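Local structure of msDPBB_sym2 protein (Synthetic construct, 7DWW) at residues S4-V9 and G80-I85. The protein is of unknown function but was computationally designed, with an internal repeat, to form the double-psi beta-barrel found at the core of RNA polymerase. Sequence-based numbering, arbitrary orientation.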
ATOM      1  N   SER A   4       3.703   7.151   9.979  1.00 32.53           N
ATOM      2  CA  SER A   4       2.787   6.170   9.437  1.00 30.89           C
ATOM      3  C   SER A   4       1.457   6.801   9.051  1.00 31.20           C
ATOM      4  O   SER A   4       1.052   7.852   9.574  1.00 29.43           O
ATOM      5  CB  SER A   4       2.557   5.003  10.399  1.00 33.28           C
ATOM      6  OG  SER A   4       1.877   5.426  11.543  1.00 46.67           O
ATOM      7  N   VAL A   5       0.770   6.124   8.129  1.00 22.85           N
ATOM      8  CA  VAL A   5      -0.596   6.450   7.716  1.00 26.38           C
ATOM      9  C   VAL A   5      -1.436   5.176   7.779  1.00 29.40           C
ATOM     10  O   VAL A   5      -0.910   4.074   7.850  1.00 27.44           O
ATOM     11  CB  VAL A   5      -0.660   7.064   6.307  1.00 29.26           C
ATOM     12  CG1 VAL A   5       0.126   8.334   6.253  1.00 25.03           C
ATOM     13  CG2 VAL A   5      -0.171   6.047   5.226  1.00 26.44           C
ATOM     14  N   ILE A   6      -2.758   5.340   7.771  1.00 28.41           N
ATOM     15  CA  ILE A   6      -3.702   4.227   7.799  1.00 32.16           C
ATOM     16  C   ILE A   6      -4.419   4.204   6.456  1.00 31.77           C
ATOM     17  O   ILE A   6      -4.906   5.234   5.982  1.00 33.83           O
ATOM     18  CB  ILE A   6      -4.714   4.362   8.959  1.00 34.25           C
ATOM     19  CG1 ILE A   6      -3.949   4.483  10.266  1.00 38.29           C
ATOM     20  CG2 ILE A   6      -5.717   3.246   8.955  1.00 33.41           C
ATOM     21  CD1 ILE A   6      -3.159   3.279  10.650  1.00 35.04           C
ATOM     22  N   ALA A   7      -4.496   3.032   5.848  1.00 29.64           N
ATOM     23  CA  ALA A   7      -5.198   2.923   4.578  1.00 33.55           C
ATOM     24  C   ALA A   7      -5.974   1.624   4.557  1.00 29.94           C
ATOM     25  O   ALA A   7      -5.691   0.698   5.327  1.00 29.36           O
ATOM     26  CB  ALA A   7      -4.236   2.982   3.390  1.00 36.72           C
ATOM     27  N   ARG A   8      -6.992   1.572   3.702  1.00 31.83           N
ATOM     28  CA  ARG A   8      -7.763   0.361   3.503  1.00 36.52           C
ATOM     29  C   ARG A   8      -7.197  -0.427   2.334  1.00 33.38           C
ATOM     30  O   ARG A   8      -6.846   0.143   1.296  1.00 30.27           O
ATOM     31  CB  ARG A   8      -9.235   0.658   3.230  1.00 38.02           C
ATOM     32  CG  ARG A   8     -10.169  -0.033   4.190  1.00 45.59           C
ATOM     33  CD  ARG A   8     -11.582   0.461   3.998  1.00 48.58           C
ATOM     34  NE  ARG A   8     -12.168   1.109   5.165  1.00 48.38           N
ATOM     35  CZ  ARG A   8     -12.564   0.495   6.278  1.00 50.10           C
ATOM     36  NH1 ARG A   8     -12.425  -0.816   6.402  1.00 53.94           N
ATOM     37  NH2 ARG A   8     -13.108   1.199   7.271  1.00 48.54           N
ATOM     38  N   VAL A   9      -7.156  -1.743   2.495  1.00 32.45           N
ATOM     39  CA  VAL A   9      -6.523  -2.612   1.514  1.00 35.08           C
ATOM     40  C   VAL A   9      -7.468  -2.767   0.328  1.00 33.65           C
ATOM     41  O   VAL A   9      -8.671  -3.011   0.511  1.00 32.97           O
ATOM     42  CB  VAL A   9      -6.173  -3.968   2.153  1.00 33.59           C
ATOM     43  CG1 VAL A   9      -5.753  -5.011   1.104  1.00 31.61           C
ATOM     44  CG2 VAL A   9      -5.107  -3.764   3.241  1.00 28.87           C
ATOM     45  N   GLY A  80     -10.452  -4.668   1.998  1.00 38.21           N
ATOM     46  CA  GLY A  80     -11.308  -4.032   3.000  1.00 39.75           C
ATOM     47  C   GLY A  80     -10.622  -3.813   4.354  1.00 40.37           C
ATOM     48  O   GLY A  80     -11.037  -2.911   5.089  1.00 47.03           O
ATOM     49  N   ASP A  81      -9.604  -4.601   4.667  1.00 40.45           N
ATOM     50  CA  ASP A  81      -8.919  -4.460   5.954  1.00 36.56           C
ATOM     51  C   ASP A  81      -8.201  -3.122   6.051  1.00 34.99           C
ATOM     52  O   ASP A  81      -7.724  -2.578   5.054  1.00 41.96           O
ATOM     53  CB  ASP A  81      -7.890  -5.569   6.142  1.00 36.20           C
ATOM     54  CG  ASP A  81      -8.517  -6.915   6.396  1.00 47.83           C
ATOM     55  OD1 ASP A  81      -9.662  -6.952   6.894  1.00 44.61           O
ATOM     56  OD2 ASP A  81      -7.828  -7.927   6.136  1.00 45.54           O
ATOM     57  N   LEU A  82      -8.139  -2.577   7.267  1.00 36.00           N
ATOM     58  CA  LEU A  82      -7.263  -1.437   7.516  1.00 39.25           C
ATOM     59  C   LEU A  82      -5.865  -1.956   7.809  1.00 32.94           C
ATOM     60  O   LEU A  82      -5.711  -2.962   8.514  1.00 42.11           O
ATOM     61  CB  LEU A  82      -7.745  -0.593   8.688  1.00 35.11           C
ATOM     62  CG  LEU A  82      -9.136   0.032   8.543  1.00 36.53           C
ATOM     63  CD1 LEU A  82      -9.416   0.916   9.716  1.00 41.93           C
ATOM     64  CD2 LEU A  82      -9.195   0.832   7.273  1.00 37.08           C
ATOM     65  N   VAL A  83      -4.851  -1.278   7.252  1.00 32.46           N
ATOM     66  CA  VAL A  83      -3.446  -1.545   7.548  1.00 33.05           C
ATOM     67  C   VAL A  83      -2.789  -0.225   7.898  1.00 34.80           C
ATOM     68  O   VAL A  83      -3.225   0.843   7.459  1.00 30.10           O
ATOM     69  CB  VAL A  83      -2.679  -2.205   6.376  1.00 33.38           C
ATOM     70  CG1 VAL A  83      -3.122  -3.646   6.236  1.00 34.43           C
ATOM     71  CG2 VAL A  83      -2.956  -1.443   5.081  1.00 30.57           C
ATOM     72  N   GLU A  84      -1.712  -0.320   8.670  1.00 29.54           N
ATOM     73  CA  GLU A  84      -0.808   0.795   8.904  1.00 37.01           C
ATOM     74  C   GLU A  84       0.395   0.704   7.985  1.00 32.59           C
ATOM     75  O   GLU A  84       0.998  -0.368   7.844  1.00 35.81           O
ATOM     76  CB  GLU A  84      -0.313   0.834  10.347  1.00 34.83           C
ATOM     77  CG  GLU A  84       0.726   1.897  10.585  1.00 40.15           C
ATOM     78  CD  GLU A  84       1.093   2.009  12.038  1.00 55.19           C
ATOM     79  OE1 GLU A  84       0.539   1.249  12.864  1.00 59.71           O
ATOM     80  OE2 GLU A  84       1.932   2.875  12.356  1.00 63.71           O
ATOM     81  N   ILE A  85       0.759   1.821   7.366  1.00 29.65           N
ATOM     82  CA  ILE A  85       1.887   1.859   6.432  1.00 28.19           C
ATOM     83  C   ILE A  85       2.897   2.821   7.002  1.00 30.03           C
ATOM     84  O   ILE A  85       2.557   3.975   7.324  1.00 28.14           O
ATOM     85  CB  ILE A  85       1.442   2.285   5.025  1.00 31.31           C
ATOM     86  CG1 ILE A  85       0.328   1.366   4.564  1.00 28.22           C
ATOM     87  CG2 ILE A  85       2.662   2.335   4.026  1.00 29.56           C
ATOM     88  CD1 ILE A  85      -0.257   1.701   3.227  1.00 31.94           C
TER
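R8 is bent at chi3 (-119°), and its guanidinium lies with one face to L82 and an edge to G80 O. On E84, CG lies anti to the backbone N (chi1 174°), and the extended chain reaches S4. These contacts lie along two antiparallel strands of a double-psi beta-barrel, the first and the last of the chain. Four backbone hydrogen bonds tie V5 to I85 and A7 to V83; I85 N to V5 O is 2.8 Å. V9 N bonds D81 O and G80 N bonds V9 O, extending the pairing into the loop before strand 82-87.

V5, A7, V83 and I85 face the barrel interior. V83 CG1 lies 3.6 Å from V9 CG2, and their side chains cross at about a right angle. I85 CD1 reaches A7 CB at 4.2 Å. V65 packs on A7, V83 and I85, and L32 on V5 and I85.

I6, R8, L82 and E84 occupy the outer face. I6 CD1 rests on E84 CB at 3.8 Å. S4 OG donates to E84 OE2 at 2.7 Å, from above the carboxylate plane. L82 CD2 sits over the R8 guanidinium centre, 3.5 Å above its plane. Nearly in that plane, R8 NH1 donates to G80 O at 2.8 Å.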